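PDB 6ESL: bacterial leucyl aminopeptidase from Legionella pneumophila, which probably removes N-terminal residues, leucine among them, from peptides as a zinc-dependent aminopeptidase of family M28, a virulence factor linked to nutrient acquisition in amoebae. Local coordinates for residues Trp159-Phe164 with Thr178-Thr183; Tyr186-Leu191 with Trp252-Glu257. One frame throughout, in Å; residues are numbered along the deposited sequence.

Of the elements joined here, helix 151-170 comes first in the chain. After five residues the chain returns as strand 176-183, and interaction 1 closes this short loop by laying the helix over that strand, at one edge of the mixed sheet. The chain then turns back into strand 188-195, tied to its predecessor by probable hydrogen bonds V181 N to S190 O and T183 OG1 to Q188 O. Interaction 2 closes a larger loop of 60 residues, which includes strand 203-209 and helix 220-239, by pairing 188-195 with strand 248-253. The two loops follow in series, neither nested nor crossed. Together they join helix 151-170, edge strand 176-183, strand 188-195 and strand 248-253, whose end leads to a zinc ligand.

Interaction 1 (Trp159-Phe164 with Thr178-Thr183); sequences WLKSKF and TFFVKT
T178 OG1 lies beside the end of K161, 3.4 Å from CE and 3.6 Å from NZ, and is hydrogen-bonded to E165 OE2, one helical turn beyond K161. The same carboxylate oxygen takes a salt bridge from K161 NZ, so a single acceptor ties the lysine of the helix to the threonine of the strand although no hydrogen bond joins 159-164 to 178-183 directly. K161 leaves the helix with CG anti to N (chi1 178°) and stays extended as far as CE; a bend at chi4 (-76°) then sets the ammonium group. On the way its CD rests over one face of the F180 ring, offset toward the rim, 3.4 Å from CZ and 3.8 Å from the ring centroid, a CH-pi contact. NZ itself lies 5.5 Å from the centroid of F180, at most a weak cation-pi attraction. On the other branch of T178, CG2 meets the F164 ring at CD1, 3.5 Å away. F164 also packs on T193 of strand 188-195 and L238 of helix 220-239, and thus lies on the buried side. The axes of 159-164 and 178-183 approach to 9.6 Å and run nearly antiparallel. The lysine therefore divides its work: methylenes on an aromatic face, charge on E165, at the surface of the fold.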
ATOM      1  N   TRP B 159      37.041   4.771  -0.769  1.00 40.59           N
ATOM      2  CA  TRP B 159      37.077   3.626  -1.726  1.00 41.66           C
ATOM      3  C   TRP B 159      35.838   3.549  -2.604  1.00 40.22           C
ATOM      4  O   TRP B 159      35.941   3.427  -3.775  1.00 39.83           O
ATOM      5  CB  TRP B 159      37.263   2.345  -0.969  1.00 43.65           C
ATOM      6  CG  TRP B 159      37.403   1.193  -1.867  1.00 48.25           C
ATOM      7  CD1 TRP B 159      38.543   0.833  -2.598  1.00 52.67           C
ATOM      8  CD2 TRP B 159      36.421   0.226  -2.173  1.00 48.83           C
ATOM      9  NE1 TRP B 159      38.284  -0.319  -3.292  1.00 53.90           N
ATOM     10  CE2 TRP B 159      36.991  -0.695  -3.073  1.00 50.24           C
ATOM     11  CE3 TRP B 159      35.101   0.028  -1.758  1.00 49.32           C
ATOM     12  CZ2 TRP B 159      36.274  -1.782  -3.590  1.00 53.32           C
ATOM     13  CZ3 TRP B 159      34.386  -1.081  -2.285  1.00 49.31           C
ATOM     14  CH2 TRP B 159      34.948  -1.935  -3.174  1.00 51.68           C
ATOM     15  N   LEU B 160      34.635   3.703  -2.052  1.00 36.66           N
ATOM     16  CA  LEU B 160      33.449   3.738  -2.877  1.00 36.38           C
ATOM     17  C   LEU B 160      33.446   4.855  -3.898  1.00 38.08           C
ATOM     18  O   LEU B 160      33.049   4.689  -5.087  1.00 37.91           O
ATOM     19  CB  LEU B 160      32.135   3.832  -1.988  1.00 35.92           C
ATOM     20  CG  LEU B 160      31.907   2.659  -1.072  1.00 35.48           C
ATOM     21  CD1 LEU B 160      30.823   2.899   0.029  1.00 34.65           C
ATOM     22  CD2 LEU B 160      31.555   1.442  -1.904  1.00 35.59           C
ATOM     23  N   LYS B 161      33.887   6.029  -3.449  1.00 38.94           N
ATOM     24  CA  LYS B 161      33.945   7.174  -4.315  1.00 40.91           C
ATOM     25  C   LYS B 161      34.928   6.884  -5.501  1.00 44.39           C
ATOM     26  O   LYS B 161      34.556   7.131  -6.647  1.00 43.21           O
ATOM     27  CB  LYS B 161      34.420   8.391  -3.512  1.00 42.16           C
ATOM     28  CG  LYS B 161      34.582   9.674  -4.305  1.00 45.30           C
ATOM     29  CD  LYS B 161      34.710  10.867  -3.320  1.00 46.46           C
ATOM     30  CE  LYS B 161      34.444  12.230  -3.930  1.00 48.51           C
ATOM     31  NZ  LYS B 161      35.670  12.595  -4.744  1.00 50.38           N
ATOM     32  N   SER B 162      36.106   6.332  -5.208  1.00 45.46           N
ATOM     33  CA  SER B 162      37.145   5.996  -6.276  1.00 51.55           C
ATOM     34  C   SER B 162      36.581   5.004  -7.226  1.00 51.60           C
ATOM     35  O   SER B 162      36.714   5.180  -8.419  1.00 52.17           O
ATOM     36  CB  SER B 162      38.364   5.287  -5.742  1.00 52.78           C
ATOM     37  OG  SER B 162      39.074   6.163  -4.989  1.00 60.75           O
ATOM     38  N   LYS B 163      35.960   3.963  -6.663  1.00 49.81           N
ATOM     39  CA  LYS B 163      35.343   2.908  -7.476  1.00 49.23           C
ATOM     40  C   LYS B 163      34.323   3.501  -8.446  1.00 46.33           C
ATOM     41  O   LYS B 163      34.447   3.313  -9.621  1.00 45.97           O
ATOM     42  CB  LYS B 163      34.801   1.801  -6.585  1.00 50.58           C
ATOM     43  CG  LYS B 163      34.187   0.587  -7.291  1.00 55.85           C
ATOM     44  CD  LYS B 163      33.471  -0.326  -6.317  1.00 63.08           C
ATOM     45  CE  LYS B 163      32.888  -1.605  -6.934  1.00 63.11           C
ATOM     46  NZ  LYS B 163      33.942  -2.587  -7.384  1.00 63.84           N
ATOM     47  N   PHE B 164      33.344   4.269  -7.994  1.00 43.31           N
ATOM     48  CA  PHE B 164      32.402   4.905  -8.930  1.00 44.08           C
ATOM     49  C   PHE B 164      33.160   5.747  -9.999  1.00 46.86           C
ATOM     50  O   PHE B 164      32.849   5.722 -11.167  1.00 47.59           O
ATOM     51  CB  PHE B 164      31.433   5.815  -8.178  1.00 43.21           C
ATOM     52  CG  PHE B 164      30.418   6.454  -9.054  1.00 44.01           C
ATOM     53  CD1 PHE B 164      30.703   7.607  -9.709  1.00 46.95           C
ATOM     54  CD2 PHE B 164      29.189   5.860  -9.245  1.00 43.08           C
ATOM     55  CE1 PHE B 164      29.784   8.174 -10.554  1.00 48.39           C
ATOM     56  CE2 PHE B 164      28.266   6.385 -10.093  1.00 43.74           C
ATOM     57  CZ  PHE B 164      28.552   7.569 -10.731  1.00 46.48           C
ATOM     58  N   THR B 178      30.697  13.336  -8.563  1.00 50.94           N
ATOM     59  CA  THR B 178      30.662  12.822  -7.219  1.00 50.97           C
ATOM     60  C   THR B 178      30.875  13.899  -6.170  1.00 52.05           C
ATOM     61  O   THR B 178      31.621  14.819  -6.384  1.00 54.39           O
ATOM     62  CB  THR B 178      31.691  11.740  -7.027  1.00 48.92           C
ATOM     63  OG1 THR B 178      32.981  12.306  -7.046  1.00 51.27           O
ATOM     64  CG2 THR B 178      31.514  10.665  -8.102  1.00 48.97           C
ATOM     65  N   PHE B 179      30.261  13.753  -5.011  1.00 48.94           N
ATOM     66  CA  PHE B 179      30.644  14.607  -3.867  1.00 49.41           C
ATOM     67  C   PHE B 179      30.343  13.997  -2.508  1.00 47.09           C
ATOM     68  O   PHE B 179      29.464  13.135  -2.392  1.00 43.93           O
ATOM     69  CB  PHE B 179      30.041  15.991  -3.996  1.00 50.99           C
ATOM     70  CG  PHE B 179      28.544  16.026  -4.076  1.00 50.35           C
ATOM     71  CD1 PHE B 179      27.894  15.939  -5.309  1.00 51.56           C
ATOM     72  CD2 PHE B 179      27.777  16.195  -2.919  1.00 48.19           C
ATOM     73  CE1 PHE B 179      26.477  16.035  -5.378  1.00 51.35           C
ATOM     74  CE2 PHE B 179      26.394  16.308  -2.993  1.00 48.08           C
ATOM     75  CZ  PHE B 179      25.731  16.195  -4.220  1.00 48.74           C
ATOM     76  N   PHE B 180      31.121  14.384  -1.515  1.00 45.33           N
ATOM     77  CA  PHE B 180      30.826  14.014  -0.165  1.00 44.12           C
ATOM     78  C   PHE B 180      29.858  15.000   0.437  1.00 45.18           C
ATOM     79  O   PHE B 180      29.969  16.204   0.219  1.00 46.93           O
ATOM     80  CB  PHE B 180      32.058  13.957   0.720  1.00 44.26           C
ATOM     81  CG  PHE B 180      32.944  12.761   0.477  1.00 43.24           C
ATOM     82  CD1 PHE B 180      32.399  11.462   0.333  1.00 41.56           C
ATOM     83  CD2 PHE B 180      34.363  12.915   0.458  1.00 44.60           C
ATOM     84  CE1 PHE B 180      33.222  10.361   0.150  1.00 41.00           C
ATOM     85  CE2 PHE B 180      35.198  11.823   0.300  1.00 43.51           C
ATOM     86  CZ  PHE B 180      34.641  10.551   0.103  1.00 42.19           C
ATOM     87  N   VAL B 181      28.897  14.473   1.202  1.00 42.02           N
ATOM     88  CA  VAL B 181      28.136  15.260   2.127  1.00 43.14           C
ATOM     89  C   VAL B 181      28.577  14.937   3.539  1.00 42.45           C
ATOM     90  O   VAL B 181      28.469  13.813   3.994  1.00 39.95           O
ATOM     91  CB  VAL B 181      26.649  14.976   1.987  1.00 42.23           C
ATOM     92  CG1 VAL B 181      25.867  15.790   3.036  1.00 42.12           C
ATOM     93  CG2 VAL B 181      26.182  15.359   0.590  1.00 43.61           C
ATOM     94  N   LYS B 182      29.049  15.955   4.243  1.00 44.37           N
ATOM     95  CA  LYS B 182      29.469  15.822   5.621  1.00 45.60           C
ATOM     96  C   LYS B 182      28.379  15.360   6.617  1.00 43.12           C
ATOM     97  O   LYS B 182      27.161  15.477   6.388  1.00 39.88           O
ATOM     98  CB  LYS B 182      30.191  17.102   6.086  1.00 50.50           C
ATOM     99  CG  LYS B 182      31.496  17.295   5.373  1.00 56.26           C
ATOM    100  CD  LYS B 182      32.160  18.580   5.844  1.00 63.08           C
ATOM    101  CE  LYS B 182      33.481  18.779   5.160  1.00 67.79           C
ATOM    102  NZ  LYS B 182      34.053  20.068   5.656  1.00 71.09           N
ATOM    103  N   THR B 183      28.876  14.758   7.691  1.00 42.72           N
ATOM    104  CA  THR B 183      28.026  14.050   8.669  1.00 39.67           C
ATOM    105  C   THR B 183      28.169  14.639  10.088  1.00 40.58           C
ATOM    106  O   THR B 183      28.304  13.904  11.044  1.00 38.32           O
ATOM    107  CB  THR B 183      28.438  12.593   8.680  1.00 37.88           C
ATOM    108  OG1 THR B 183      28.639  12.133   7.325  1.00 37.38           O
ATOM    109  CG2 THR B 183      27.302  11.770   9.303  1.00 37.02           C
TER

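Interaction 2 (Tyr186-Leu191 with Trp252-Glu257); sequences YKQPSL and WYAAEE. With ZN (zinc ion), chain E.
L191 and W252 form an antiparallel hydrogen-bonded pair between strands 188-195 and 248-253 of the mixed sheet in this M28 zinc aminopeptidase fold. L191 N gives its hydrogen to W252 O (3.0 Å), and W252 N returns one to L191 O (2.9 Å). Their side chains project from the same face of the sheet, and L191 CD2 comes to 3.6 Å from W252 CE3, while the indole NE1 is held by S227 O. Past this pair strand 248-253 ends, and side chains replace backbone as acceptors. S190 OG, turned beside its own N (chi1 -64°), receives A254 N at 2.9 Å in a nearly straight bond. Q188 reaches out extended, and its OE1 accepts A255 N at 3.1 Å, the donor lying almost in line with the amide C=O but the N-H bent at 140°. NE2 of the same amide is bound to the carbonyls of R146 and G153, which fixes how it is flipped. A254 CB packs between the backbone O and OE1 of Q188, 3.2 Å from the former. Packing slackens at Y186, where A255 CB sits over one ring face no nearer than 4.4 Å from CG; the ring reaches the subunit interface, its OH bonded to R258 NE and to E22 of the second subunit. At the far end of the loop from W252, E257 OE2 binds, at 2.6 Å, the zinc ion that D222 also holds.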
ATOM      1  N   TYR B 186      30.513  13.136  12.978  1.00 40.53           N
ATOM      2  CA  TYR B 186      30.978  11.862  12.469  1.00 39.48           C
ATOM      3  C   TYR B 186      31.977  12.078  11.351  1.00 41.30           C
ATOM      4  O   TYR B 186      31.704  12.836  10.402  1.00 40.20           O
ATOM      5  CB  TYR B 186      29.816  11.014  11.920  1.00 37.37           C
ATOM      6  CG  TYR B 186      28.878  10.556  13.010  1.00 35.58           C
ATOM      7  CD1 TYR B 186      29.155   9.422  13.766  1.00 34.30           C
ATOM      8  CD2 TYR B 186      27.744  11.283  13.319  1.00 36.59           C
ATOM      9  CE1 TYR B 186      28.360   9.048  14.855  1.00 34.89           C
ATOM     10  CE2 TYR B 186      26.872  10.879  14.332  1.00 35.76           C
ATOM     11  CZ  TYR B 186      27.208   9.718  15.107  1.00 34.67           C
ATOM     12  OH  TYR B 186      26.408   9.322  16.184  1.00 33.78           O
ATOM     13  N   LYS B 187      33.117  11.409  11.444  1.00 41.14           N
ATOM     14  CA  LYS B 187      34.115  11.615  10.387  1.00 43.82           C
ATOM     15  C   LYS B 187      33.815  10.968   9.040  1.00 40.73           C
ATOM     16  O   LYS B 187      34.284  11.457   8.020  1.00 40.81           O
ATOM     17  CB  LYS B 187      35.506  11.229  10.871  1.00 48.68           C
ATOM     18  CG  LYS B 187      35.601   9.838  11.406  1.00 48.88           C
ATOM     19  CD  LYS B 187      37.042   9.496  11.780  1.00 54.63           C
ATOM     20  CE  LYS B 187      37.426  10.063  13.153  1.00 57.86           C
ATOM     21  NZ  LYS B 187      38.600   9.235  13.587  1.00 60.68           N
ATOM     22  N   GLN B 188      33.020   9.884   9.004  1.00 37.93           N
ATOM     23  CA  GLN B 188      32.558   9.308   7.688  1.00 35.06           C
ATOM     24  C   GLN B 188      31.548  10.192   6.964  1.00 34.18           C
ATOM     25  O   GLN B 188      30.465  10.463   7.511  1.00 33.45           O
ATOM     26  CB  GLN B 188      31.947   7.920   7.902  1.00 34.27           C
ATOM     27  CG  GLN B 188      31.471   7.099   6.714  1.00 32.43           C
ATOM     28  CD  GLN B 188      30.810   5.847   7.209  1.00 31.71           C
ATOM     29  OE1 GLN B 188      29.667   5.934   7.760  1.00 30.91           O
ATOM     30  NE2 GLN B 188      31.484   4.664   7.074  1.00 30.19           N
ATOM     31  N   PRO B 189      31.868  10.670   5.762  1.00 34.86           N
ATOM     32  CA  PRO B 189      30.907  11.376   4.932  1.00 34.55           C
ATOM     33  C   PRO B 189      30.009  10.428   4.208  1.00 32.99           C
ATOM     34  O   PRO B 189      30.369   9.213   4.017  1.00 31.24           O
ATOM     35  CB  PRO B 189      31.756  12.074   3.901  1.00 36.99           C
ATOM     36  CG  PRO B 189      32.983  11.240   3.789  1.00 37.74           C
ATOM     37  CD  PRO B 189      33.144  10.388   5.006  1.00 36.26           C
ATOM     38  N   SER B 190      28.813  10.954   3.832  1.00 32.65           N
ATOM     39  CA  SER B 190      28.026  10.307   2.856  1.00 31.69           C
ATOM     40  C   SER B 190      28.616  10.560   1.409  1.00 33.81           C
ATOM     41  O   SER B 190      29.083  11.649   1.092  1.00 34.52           O
ATOM     42  CB  SER B 190      26.544  10.666   2.930  1.00 30.66           C
ATOM     43  OG  SER B 190      25.895  10.252   4.151  1.00 27.86           O
ATOM     44  N   LEU B 191      28.498   9.545   0.551  1.00 34.12           N
ATOM     45  CA  LEU B 191      28.905   9.615  -0.870  1.00 34.64           C
ATOM     46  C   LEU B 191      27.690   9.790  -1.745  1.00 34.44           C
ATOM     47  O   LEU B 191      26.800   8.929  -1.783  1.00 29.99           O
ATOM     48  CB  LEU B 191      29.604   8.360  -1.285  1.00 34.57           C
ATOM     49  CG  LEU B 191      29.935   8.238  -2.811  1.00 35.72           C
ATOM     50  CD1 LEU B 191      30.806   9.435  -3.257  1.00 38.43           C
ATOM     51  CD2 LEU B 191      30.596   6.883  -3.012  1.00 34.79           C
ATOM     52  N   TRP B 252      25.606   6.316  -1.124  1.00 27.81           N
ATOM     53  CA  TRP B 252      25.965   5.475  -0.036  1.00 26.96           C
ATOM     54  C   TRP B 252      25.989   6.331   1.231  1.00 27.75           C
ATOM     55  O   TRP B 252      26.869   7.152   1.404  1.00 27.58           O
ATOM     56  CB  TRP B 252      27.266   4.798  -0.236  1.00 28.70           C
ATOM     57  CG  TRP B 252      27.273   3.742  -1.400  1.00 30.11           C
ATOM     58  CD1 TRP B 252      27.141   2.401  -1.283  1.00 30.01           C
ATOM     59  CD2 TRP B 252      27.366   4.002  -2.816  1.00 31.82           C
ATOM     60  NE1 TRP B 252      27.165   1.797  -2.514  1.00 30.93           N
ATOM     61  CE2 TRP B 252      27.301   2.754  -3.469  1.00 31.90           C
ATOM     62  CE3 TRP B 252      27.482   5.171  -3.603  1.00 33.56           C
ATOM     63  CZ2 TRP B 252      27.400   2.637  -4.888  1.00 34.87           C
ATOM     64  CZ3 TRP B 252      27.538   5.029  -5.023  1.00 34.07           C
ATOM     65  CH2 TRP B 252      27.500   3.788  -5.629  1.00 33.34           C
ATOM     66  N   TYR B 253      25.019   6.106   2.139  1.00 26.01           N
ATOM     67  CA  TYR B 253      24.904   6.957   3.270  1.00 26.07           C
ATOM     68  C   TYR B 253      25.866   6.552   4.376  1.00 26.99           C
ATOM     69  O   TYR B 253      26.045   5.400   4.601  1.00 25.89           O
ATOM     70  CB  TYR B 253      23.453   6.866   3.856  1.00 24.99           C
ATOM     71  CG  TYR B 253      22.404   7.114   2.858  1.00 24.39           C
ATOM     72  CD1 TYR B 253      22.140   8.448   2.396  1.00 25.95           C
ATOM     73  CD2 TYR B 253      21.608   6.081   2.382  1.00 23.47           C
ATOM     74  CE1 TYR B 253      21.091   8.695   1.521  1.00 25.41           C
ATOM     75  CE2 TYR B 253      20.635   6.306   1.412  1.00 22.95           C
ATOM     76  CZ  TYR B 253      20.370   7.597   1.007  1.00 24.42           C
ATOM     77  OH  TYR B 253      19.382   7.808   0.097  1.00 25.51           O
ATOM     78  N   ALA B 254      26.418   7.541   5.068  1.00 27.36           N
ATOM     79  CA  ALA B 254      27.164   7.356   6.280  1.00 28.17           C
ATOM     80  C   ALA B 254      26.215   7.182   7.471  1.00 28.58           C
ATOM     81  O   ALA B 254      25.074   7.694   7.446  1.00 26.37           O
ATOM     82  CB  ALA B 254      27.990   8.625   6.536  1.00 31.30           C
ATOM     83  N   ALA B 255      26.710   6.486   8.513  1.00 27.21           N
ATOM     84  CA  ALA B 255      26.151   6.612   9.821  1.00 25.64           C
ATOM     85  C   ALA B 255      24.641   6.266   9.910  1.00 23.56           C
ATOM     86  O   ALA B 255      23.898   6.839  10.724  1.00 22.44           O
ATOM     87  CB  ALA B 255      26.424   8.045  10.400  1.00 25.79           C
ATOM     88  N   GLU B 256      24.179   5.330   9.111  1.00 22.77           N
ATOM     89  CA  GLU B 256      22.842   4.813   9.211  1.00 22.92           C
ATOM     90  C   GLU B 256      22.583   4.173  10.577  1.00 23.53           C
ATOM     91  O   GLU B 256      21.494   4.385  11.147  1.00 21.64           O
ATOM     92  CB  GLU B 256      22.488   3.910   8.082  1.00 22.42           C
ATOM     93  CG  GLU B 256      21.009   3.533   7.994  1.00 22.81           C
ATOM     94  CD  GLU B 256      20.599   2.361   8.898  1.00 23.88           C
ATOM     95  OE1 GLU B 256      21.527   1.717   9.498  1.00 24.77           O
ATOM     96  OE2 GLU B 256      19.356   2.242   9.198  1.00 27.85           O
ATOM     97  N   GLU B 257      23.620   3.488  11.128  1.00 23.45           N
ATOM     98  CA  GLU B 257      23.454   2.727  12.366  1.00 24.04           C
ATOM     99  C   GLU B 257      23.423   3.655  13.561  1.00 25.92           C
ATOM    100  O   GLU B 257      23.172   3.233  14.667  1.00 27.63           O
ATOM    101  CB  GLU B 257      24.598   1.762  12.541  1.00 25.66           C
ATOM    102  CG  GLU B 257      24.687   0.671  11.466  1.00 24.63           C
ATOM    103  CD  GLU B 257      23.584  -0.372  11.555  1.00 25.46           C
ATOM    104  OE1 GLU B 257      22.711  -0.260  12.415  1.00 26.00           O
ATOM    105  OE2 GLU B 257      23.668  -1.261  10.725  1.00 28.63           O
TER
HETATM  106 ZN    ZN E 401      21.212  -1.744  10.199  1.00 74.30          ZN